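Local coordinates for protein minor fimbrium subunit Mfa5 (Porphyromonas gingivalis ATCC 33277, PDB 6TO1) that forms an accessory subunit of the minor fimbriae, surface pili that mediate biofilm formation and adhesion to host cells and other oral bacteria, at residues D127-I132 and A173-D178; D133-M138 and W205-Q210; G236-Q241 and F339-A344. All coordinates share one frame; numbering follows the deposited sequence.

Contact 1. Residues D127-I132 and A173-D178; sequences DVVMVI and ALVSYD
V131 and V175 each turn CG1 anti to the backbone N (chi1 -175° and 174°), which sets these methyls against each other on one face of the sheet, 4.2 Å apart. The same V131 CG1 lies 3.8 Å from Y177 CD2, the two side chains meeting at about a right angle. V129 joins this face from the other end, its CG1 packing on V175 CG2. On the opposite face L174, with CG anti to N and chi2 at 65°, brings CD1 to 3.9 Å from M130 CB and also against I132 CD1. Residues 127-132 and 173-177 are parallel strands, the two ends of a beta-alpha-beta unit whose crossover is helix 143-160. Five backbone bonds tie them, among them A173 N to V128 O (2.8 Å) and V175 N to M130 O (2.8 Å). Y177 N to I132 O, at 3.0 Å, is the longest of the five. Helix 209-220 packs on the V129, V131 and V175 face, and the Y177 hydroxyl reaches T209 of that helix. Apolar methyls on both faces bury this part of the von Willebrand factor A sheet, with the backbone polar groups between the strands satisfied by their own pairing.

Contact 2. Residues D133-M138 and W205-Q210; sequences DQSSSM and WGTHTQ. With MG (magnesium ion), chain B; PO4 (phosphate ion), chain C.
T207 reaches D133 and S135 around a magnesium ion. Its CB stands 3.3 Å from the metal and divides the contact: CG2, anti to the backbone N (chi1 -51° for OG1), lies 3.7 Å from D133 OD2, while OG1 binds the magnesium at 2.1 Å and donates to phosphate O2. S135 OG and S137 OG are ligands too, so T207 OG1 and S135 OG, 2.8 Å apart, are neighbours in the coordination shell and not partners in a hydrogen bond. Phosphate O4 and two waters complete six ligands. D133 stays in the second shell: OD1 accepts from S135 N in an Asx turn and, through its syn lone pair, from S135 OG at 2.6 Å, while OD2 receives a hydrogen bond from one metal-bound water and also hydrogen-bonds S234 OG. The bond from N fixes the turn, and the one from OG orients the hydroxyl that binds the metal. The phosphate, probably from the crystallisation liquor, is gripped by S136 OG (2.7 Å to O1), G206 N (2.8 Å to O1) and S137 N. D-x-S-x-S with a threonine from a second loop is the metal-ion-dependent adhesion site of von Willebrand factor A domains. S137 OG also hydrogen-bonds the D235 carboxylate (OD2). The site sits at the C-terminal ends of the parallel strands, between the end of strand 126-133, the loop before helix 143-160 and the start of helix 209-220.

Contact 3. Residues G236-Q241 and F339-A344; sequences GLATEQ and FPCNAA. With PO4 (phosphate ion), chain C.
A238 presses its CB into the first turn of the helix starting at P340, 3.6 Å from P340 C and 3.7 Å from P340 CB. The proline ring lies along the backbone of the other segment, with CG at 3.6 Å from T239 C and CB close to E240 O. Beside it C341, whose SG swings alongside its own backbone N with chi1 -74°, comes to 3.6 Å from A238 N in a weak, bent hydrogen bond. Q241 extends its chain beyond CG past the helix, and its amide leans on A343 CB, OE1 being the nearest atom at 3.5 Å. The loop 236-241 follows strand 227-234 of the von Willebrand factor A domain and runs beside its metal site: T239 OG1 donates to phosphate O2 at 2.6 Å and accepts from T207 N. On the looser side three waters bridge the backbones and the Q241 side chain. One molecule links A238 O to C341 N, a second donates to both E240 O and P340 O, and a third joins Q241 OE1 to F339 N. E240 leaves the helix start with its CB directed away, and its carboxylate forms a salt bridge with R315.

In the fold
All three contacts lie in the von Willebrand factor A domain, at one end of the elongated chain. Contact 1 is in the mixed six-stranded sheet; its centre is about 13 Å from that of contact 2, and their segments alternate along the chain. Strand 126-133 runs straight into the metal loop, and probable backbone hydrogen bonds run from Q134 N to Y177 O and from H208 N to D178 O. Contact 3 comes later in the sequence, about 10 Å from contact 2 and about 17 Å from contact 1 between centres. It shares the phosphate with contact 2; T207 N probably bonds T239 OG1, and T207 O probably accepts from E240 N. Contact 2 touches both others, which do not touch each other, so the metal-site loops lie between the sheet and helix 340-353, consistent with a ligand-binding role.

Contact 1. Residues D127-I132 and A173-D178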
loop_
_atom_site.group_PDB
_atom_site.type_symbol
_atom_site.label_atom_id
_atom_site.label_comp_id
_atom_site.label_asym_id
_atom_site.label_seq_id
_atom_site.Cartn_x
_atom_site.Cartn_y
_atom_site.Cartn_z
ATOM N N ASP A 127 16.564 1.184 10.283
ATOM C CA ASP A 127 17.969 0.974 10.579
ATOM C C ASP A 127 18.092 0.569 12.040
ATOM O O ASP A 127 17.388 1.108 12.899
ATOM C CB ASP A 127 18.805 2.236 10.317
ATOM C CG ASP A 127 19.153 2.418 8.851
ATOM O OD1 ASP A 127 19.172 1.419 8.099
ATOM O OD2 ASP A 127 19.415 3.579 8.456
ATOM N N VAL A 128 18.983 -0.383 12.305
ATOM C CA VAL A 128 19.177 -0.982 13.625
ATOM C C VAL A 128 20.653 -0.922 13.958
ATOM O O VAL A 128 21.491 -1.262 13.115
ATOM C CB VAL A 128 18.704 -2.450 13.658
ATOM C CG1 VAL A 128 18.940 -3.073 15.023
ATOM C CG2 VAL A 128 17.254 -2.545 13.215
ATOM N N VAL A 129 20.977 -0.504 15.178
ATOM C CA VAL A 129 22.332 -0.623 15.692
ATOM C C VAL A 129 22.298 -1.578 16.868
ATOM O O VAL A 129 21.640 -1.305 17.881
ATOM C CB VAL A 129 22.948 0.716 16.144
ATOM C CG1 VAL A 129 24.420 0.447 16.550
ATOM C CG2 VAL A 129 22.853 1.764 15.070
ATOM N N MET A 130 23.003 -2.694 16.740
ATOM C CA MET A 130 23.148 -3.645 17.825
ATOM C C MET A 130 24.393 -3.280 18.617
ATOM O O MET A 130 25.444 -2.990 18.032
ATOM C CB MET A 130 23.265 -5.065 17.285
ATOM C CG MET A 130 22.014 -5.563 16.591
ATOM S SD MET A 130 22.278 -7.206 15.894
ATOM C CE MET A 130 22.389 -8.231 17.361
ATOM N N VAL A 131 24.265 -3.302 19.946
ATOM C CA VAL A 131 25.341 -2.906 20.883
ATOM C C VAL A 131 25.517 -4.039 21.889
ATOM O O VAL A 131 24.610 -4.295 22.707
ATOM C CB VAL A 131 24.994 -1.589 21.606
ATOM C CG1 VAL A 131 26.131 -1.116 22.482
ATOM C CG2 VAL A 131 24.583 -0.539 20.584
ATOM N N ILE A 132 26.687 -4.687 21.879
ATOM C CA ILE A 132 26.906 -5.891 22.678
ATOM C C ILE A 132 28.022 -5.658 23.696
ATOM O O ILE A 132 29.145 -5.299 23.337
ATOM C CB ILE A 132 27.209 -7.126 21.803
ATOM C CG1 ILE A 132 26.167 -7.247 20.681
ATOM C CG2 ILE A 132 27.225 -8.411 22.658
ATOM C CD1 ILE A 132 26.287 -8.510 19.830
ATOM N N ALA A 173 23.848 -2.209 11.881
ATOM C CA ALA A 173 25.201 -1.861 12.281
ATOM C C ALA A 173 25.503 -2.530 13.624
ATOM O O ALA A 173 24.597 -2.972 14.347
ATOM C CB ALA A 173 25.377 -0.347 12.392
ATOM N N LEU A 174 26.796 -2.628 13.935
ATOM C CA LEU A 174 27.222 -3.431 15.068
ATOM C C LEU A 174 28.316 -2.745 15.865
ATOM O O LEU A 174 29.347 -2.345 15.313
ATOM C CB LEU A 174 27.696 -4.812 14.589
ATOM C CG LEU A 174 28.123 -5.775 15.691
ATOM C CD1 LEU A 174 26.943 -6.147 16.601
ATOM C CD2 LEU A 174 28.778 -7.023 15.059
ATOM N N VAL A 175 28.060 -2.626 17.170
ATOM C CA VAL A 175 28.979 -2.088 18.159
ATOM C C VAL A 175 29.207 -3.139 19.255
ATOM O O VAL A 175 28.266 -3.788 19.716
ATOM C CB VAL A 175 28.410 -0.791 18.787
ATOM C CG1 VAL A 175 29.317 -0.319 19.925
ATOM C CG2 VAL A 175 28.244 0.315 17.751
ATOM N N SER A 176 30.450 -3.290 19.694
ATOM C CA SER A 176 30.737 -4.023 20.917
ATOM C C SER A 176 31.409 -3.048 21.876
ATOM O O SER A 176 31.878 -1.976 21.479
ATOM C CB SER A 176 31.627 -5.241 20.678
ATOM O OG SER A 176 32.940 -4.842 20.335
ATOM N N TYR A 177 31.436 -3.404 23.159
ATOM C CA TYR A 177 32.134 -2.546 24.072
ATOM C C TYR A 177 32.628 -3.320 25.282
ATOM O O TYR A 177 32.047 -4.324 25.706
ATOM C CB TYR A 177 31.272 -1.351 24.538
ATOM C CG TYR A 177 30.101 -1.725 25.421
ATOM C CD1 TYR A 177 30.204 -1.696 26.803
ATOM C CD2 TYR A 177 28.881 -2.077 24.876
ATOM C CE1 TYR A 177 29.140 -2.020 27.604
ATOM C CE2 TYR A 177 27.824 -2.406 25.672
ATOM C CZ TYR A 177 27.950 -2.371 27.040
ATOM O OH TYR A 177 26.862 -2.688 27.835
ATOM N N ASP A 178 33.723 -2.813 25.816
ATOM C CA ASP A 178 34.257 -3.208 27.112
ATOM C C ASP A 178 34.572 -1.904 27.851
ATOM O O ASP A 178 33.657 -1.128 28.173
ATOM C CB ASP A 178 35.475 -4.120 26.963
ATOM C CG ASP A 178 36.445 -3.666 25.888
ATOM O OD1 ASP A 178 37.216 -2.710 26.142
ATOM O OD2 ASP A 178 36.425 -4.285 24.774
#

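Contact 2. Residues D133-M138 and W205-Q210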
loop_
_atom_site.group_PDB
_atom_site.type_symbol
_atom_site.label_atom_id
_atom_site.label_comp_id
_atom_site.label_asym_id
_atom_site.label_seq_id
_atom_site.Cartn_x
_atom_site.Cartn_y
_atom_site.Cartn_z
ATOM N N ASP A 133 27.687 -5.901 24.969
ATOM C CA ASP A 133 28.590 -5.923 26.122
ATOM C C ASP A 133 29.515 -7.130 26.029
ATOM O O ASP A 133 29.041 -8.265 26.081
ATOM C CB ASP A 133 27.664 -5.990 27.332
ATOM C CG ASP A 133 28.357 -5.964 28.668
ATOM O OD1 ASP A 133 29.590 -6.130 28.783
ATOM O OD2 ASP A 133 27.600 -5.795 29.645
ATOM N N GLN A 134 30.820 -6.902 25.827
ATOM C CA GLN A 134 31.825 -7.967 25.925
ATOM C C GLN A 134 32.758 -7.739 27.115
ATOM O O GLN A 134 33.957 -8.048 27.058
ATOM C CB GLN A 134 32.624 -8.115 24.614
ATOM C CG GLN A 134 33.475 -6.950 24.196
ATOM C CD GLN A 134 34.468 -7.306 23.061
ATOM O OE1 GLN A 134 34.238 -8.219 22.271
ATOM N NE2 GLN A 134 35.568 -6.581 22.998
ATOM N N SER A 135 32.225 -7.178 28.199
ATOM C CA SER A 135 33.022 -6.907 29.391
ATOM C C SER A 135 33.329 -8.207 30.125
ATOM O O SER A 135 32.720 -9.239 29.884
ATOM C CB SER A 135 32.287 -5.937 30.323
ATOM O OG SER A 135 31.131 -6.557 30.857
ATOM N N SER A 136 34.275 -8.137 31.065
ATOM C CA SER A 136 34.738 -9.352 31.745
ATOM C C SER A 136 33.641 -10.010 32.577
ATOM O O SER A 136 33.642 -11.242 32.741
ATOM C CB SER A 136 35.988 -9.011 32.589
ATOM O OG SER A 136 35.645 -8.543 33.872
ATOM N N SER A 137 32.646 -9.245 33.045
ATOM C CA SER A 137 31.542 -9.862 33.769
ATOM C C SER A 137 30.713 -10.787 32.893
ATOM O O SER A 137 29.932 -11.591 33.434
ATOM C CB SER A 137 30.642 -8.770 34.370
ATOM O OG SER A 137 30.055 -8.010 33.313
ATOM N N MET A 138 30.833 -10.666 31.566
ATOM C CA MET A 138 30.181 -11.566 30.616
ATOM C C MET A 138 31.019 -12.818 30.337
ATOM O O MET A 138 30.552 -13.714 29.612
ATOM C CB MET A 138 29.901 -10.856 29.272
ATOM C CG MET A 138 29.027 -9.593 29.351
ATOM S SD MET A 138 27.262 -9.909 29.467
ATOM C CE MET A 138 26.864 -10.536 27.839
ATOM N N TRP A 205 38.104 -6.436 30.291
ATOM C CA TRP A 205 37.689 -5.711 31.490
ATOM C C TRP A 205 36.965 -4.411 31.130
ATOM O O TRP A 205 37.308 -3.724 30.167
ATOM C CB TRP A 205 38.906 -5.386 32.408
ATOM C CG TRP A 205 39.971 -4.495 31.793
ATOM C CD1 TRP A 205 41.098 -4.890 31.092
ATOM C CD2 TRP A 205 40.014 -3.050 31.813
ATOM N NE1 TRP A 205 41.801 -3.785 30.668
ATOM C CE2 TRP A 205 41.172 -2.650 31.114
ATOM C CE3 TRP A 205 39.196 -2.071 32.366
ATOM C CZ2 TRP A 205 41.506 -1.315 30.931
ATOM C CZ3 TRP A 205 39.526 -0.746 32.170
ATOM C CH2 TRP A 205 40.677 -0.381 31.475
ATOM N N GLY A 206 35.989 -4.045 31.965
ATOM C CA GLY A 206 35.375 -2.736 31.867
ATOM C C GLY A 206 34.028 -2.795 31.176
ATOM O O GLY A 206 33.889 -3.503 30.188
ATOM N N THR A 207 33.037 -2.057 31.668
ATOM C CA THR A 207 31.694 -2.072 31.084
ATOM C C THR A 207 31.253 -0.628 30.838
ATOM O O THR A 207 30.540 -0.024 31.653
ATOM C CB THR A 207 30.713 -2.833 31.983
ATOM O OG1 THR A 207 31.224 -4.137 32.333
ATOM C CG2 THR A 207 29.363 -2.975 31.300
ATOM N N HIS A 208 31.654 -0.082 29.690
ATOM C CA HIS A 208 31.412 1.331 29.342
ATOM C C HIS A 208 30.133 1.432 28.509
ATOM O O HIS A 208 30.142 1.687 27.304
ATOM C CB HIS A 208 32.616 1.880 28.596
ATOM C CG HIS A 208 32.784 3.367 28.656
ATOM N ND1 HIS A 208 31.752 4.259 28.454
ATOM C CD2 HIS A 208 33.894 4.116 28.844
ATOM C CE1 HIS A 208 32.222 5.496 28.522
ATOM N NE2 HIS A 208 33.518 5.433 28.774
ATOM N N THR A 209 29.008 1.136 29.173
ATOM C CA THR A 209 27.730 1.075 28.462
ATOM C C THR A 209 27.392 2.427 27.836
ATOM O O THR A 209 26.910 2.495 26.700
ATOM C CB THR A 209 26.658 0.581 29.427
ATOM O OG1 THR A 209 27.073 -0.688 29.961
ATOM C CG2 THR A 209 25.293 0.423 28.755
ATOM N N GLN A 210 27.668 3.511 28.543
ATOM C CA GLN A 210 27.474 4.824 27.942
ATOM C C GLN A 210 28.253 4.926 26.637
ATOM O O GLN A 210 27.738 5.424 25.630
ATOM C CB GLN A 210 27.904 5.914 28.910
ATOM C CG GLN A 210 27.994 7.260 28.232
ATOM C CD GLN A 210 28.281 8.407 29.172
ATOM O OE1 GLN A 210 29.046 8.272 30.144
ATOM N NE2 GLN A 210 27.660 9.558 28.885
HETATM MG MG MG B . 30.581 -6.043 32.798
HETATM P P PO4 C . 33.507 -5.637 34.158
HETATM O O1 PO4 C . 34.868 -6.024 33.550
HETATM O O2 PO4 C . 33.337 -4.125 34.096
HETATM O O3 PO4 C . 33.543 -6.051 35.617
HETATM O O4 PO4 C . 32.399 -6.376 33.510
HETATM O O HOH W 1 28.665 -5.905 32.132
HETATM O O HOH W 2 29.792 -5.448 34.653
#

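Contact 3. Residues G236-Q241 and F339-A344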
loop_
_atom_site.group_PDB
_atom_site.type_symbol
_atom_site.label_atom_id
_atom_site.label_comp_id
_atom_site.label_asym_id
_atom_site.label_seq_id
_atom_site.Cartn_x
_atom_site.Cartn_y
_atom_site.Cartn_z
ATOM N N GLY A 236 23.985 -5.656 32.355
ATOM C CA GLY A 236 23.284 -4.564 33.009
ATOM C C GLY A 236 24.070 -3.802 34.054
ATOM O O GLY A 236 23.580 -2.766 34.546
ATOM N N LEU A 237 25.235 -4.278 34.452
ATOM C CA LEU A 237 26.024 -3.574 35.459
ATOM C C LEU A 237 27.109 -2.734 34.796
ATOM O O LEU A 237 28.230 -3.200 34.570
ATOM C CB LEU A 237 26.615 -4.574 36.450
ATOM C CG LEU A 237 27.359 -3.938 37.624
ATOM C CD1 LEU A 237 26.370 -3.039 38.400
ATOM C CD2 LEU A 237 28.022 -4.930 38.544
ATOM N N ALA A 238 26.797 -1.464 34.511
ATOM C CA ALA A 238 27.797 -0.577 33.934
ATOM C C ALA A 238 28.851 -0.233 34.980
ATOM O O ALA A 238 28.547 -0.044 36.158
ATOM C CB ALA A 238 27.141 0.694 33.372
ATOM N N THR A 239 30.103 -0.160 34.544
ATOM C CA THR A 239 31.189 0.121 35.457
ATOM C C THR A 239 32.139 1.208 34.962
ATOM O O THR A 239 33.138 1.486 35.637
ATOM C CB THR A 239 32.006 -1.155 35.740
ATOM O OG1 THR A 239 32.559 -1.656 34.518
ATOM C CG2 THR A 239 31.162 -2.223 36.410
ATOM N N GLU A 240 31.881 1.805 33.805
ATOM C CA GLU A 240 32.715 2.862 33.235
ATOM C C GLU A 240 31.816 3.913 32.606
ATOM O O GLU A 240 30.711 3.598 32.151
ATOM C CB GLU A 240 33.663 2.329 32.155
ATOM C CG GLU A 240 34.554 1.173 32.619
ATOM C CD GLU A 240 35.892 1.629 33.168
ATOM O OE1 GLU A 240 36.195 2.844 33.139
ATOM O OE2 GLU A 240 36.651 0.757 33.660
ATOM N N GLN A 241 32.303 5.149 32.541
ATOM C CA GLN A 241 31.553 6.219 31.901
ATOM C C GLN A 241 32.495 7.334 31.461
ATOM O O GLN A 241 33.692 7.340 31.769
ATOM C CB GLN A 241 30.465 6.761 32.838
ATOM C CG GLN A 241 30.995 7.645 33.946
ATOM C CD GLN A 241 29.887 8.398 34.664
ATOM O OE1 GLN A 241 29.184 7.848 35.490
ATOM N NE2 GLN A 241 29.722 9.660 34.327
ATOM N N PHE A 339 28.092 7.112 38.830
ATOM C CA PHE A 339 27.196 5.962 38.805
ATOM C C PHE A 339 27.001 5.579 37.345
ATOM O O PHE A 339 26.075 6.068 36.680
ATOM C CB PHE A 339 25.891 6.333 39.509
ATOM C CG PHE A 339 24.870 5.226 39.588
ATOM C CD1 PHE A 339 25.225 3.891 39.488
ATOM C CD2 PHE A 339 23.549 5.552 39.781
ATOM C CE1 PHE A 339 24.271 2.901 39.558
ATOM C CE2 PHE A 339 22.579 4.582 39.861
ATOM C CZ PHE A 339 22.937 3.245 39.745
ATOM N N PRO A 340 27.883 4.738 36.794
ATOM C CA PRO A 340 27.793 4.447 35.350
ATOM C C PRO A 340 26.462 3.922 34.866
ATOM O O PRO A 340 26.090 4.221 33.718
ATOM C CB PRO A 340 28.937 3.435 35.134
ATOM C CG PRO A 340 29.998 3.952 36.045
ATOM C CD PRO A 340 29.226 4.377 37.318
ATOM N N CYS A 341 25.702 3.174 35.677
ATOM C CA CYS A 341 24.399 2.740 35.215
ATOM C C CYS A 341 23.505 3.942 34.901
ATOM O O CYS A 341 22.776 3.943 33.906
ATOM C CB CYS A 341 23.707 1.854 36.248
ATOM S SG CYS A 341 24.296 0.174 36.451
ATOM N N ASN A 342 23.540 4.967 35.757
ATOM C CA ASN A 342 22.774 6.184 35.508
ATOM C C ASN A 342 23.338 6.961 34.322
ATOM O O ASN A 342 22.584 7.535 33.553
ATOM C CB ASN A 342 22.769 7.075 36.762
ATOM C CG ASN A 342 21.438 7.017 37.524
ATOM O OD1 ASN A 342 20.572 6.186 37.234
ATOM N ND2 ASN A 342 21.292 7.892 38.488
ATOM N N ALA A 343 24.664 6.991 34.143
ATOM C CA ALA A 343 25.208 7.660 32.963
ATOM C C ALA A 343 24.725 6.999 31.668
ATOM O O ALA A 343 24.490 7.681 30.664
ATOM C CB ALA A 343 26.731 7.669 33.003
ATOM N N ALA A 344 24.595 5.678 31.673
ATOM C CA ALA A 344 24.094 4.979 30.492
ATOM C C ALA A 344 22.622 5.267 30.247
ATOM O O ALA A 344 22.202 5.412 29.096
ATOM C CB ALA A 344 24.331 3.485 30.644
HETATM P P PO4 C . 33.507 -5.637 34.158
HETATM O O1 PO4 C . 34.868 -6.024 33.550
HETATM O O2 PO4 C . 33.337 -4.125 34.096
HETATM O O3 PO4 C . 33.543 -6.051 35.617
HETATM O O4 PO4 C . 32.399 -6.376 33.510
HETATM O O HOH W 3 27.025 1.595 37.773
HETATM O O HOH W 4 28.075 3.586 31.496
HETATM O O HOH W 5 27.538 9.291 37.060
#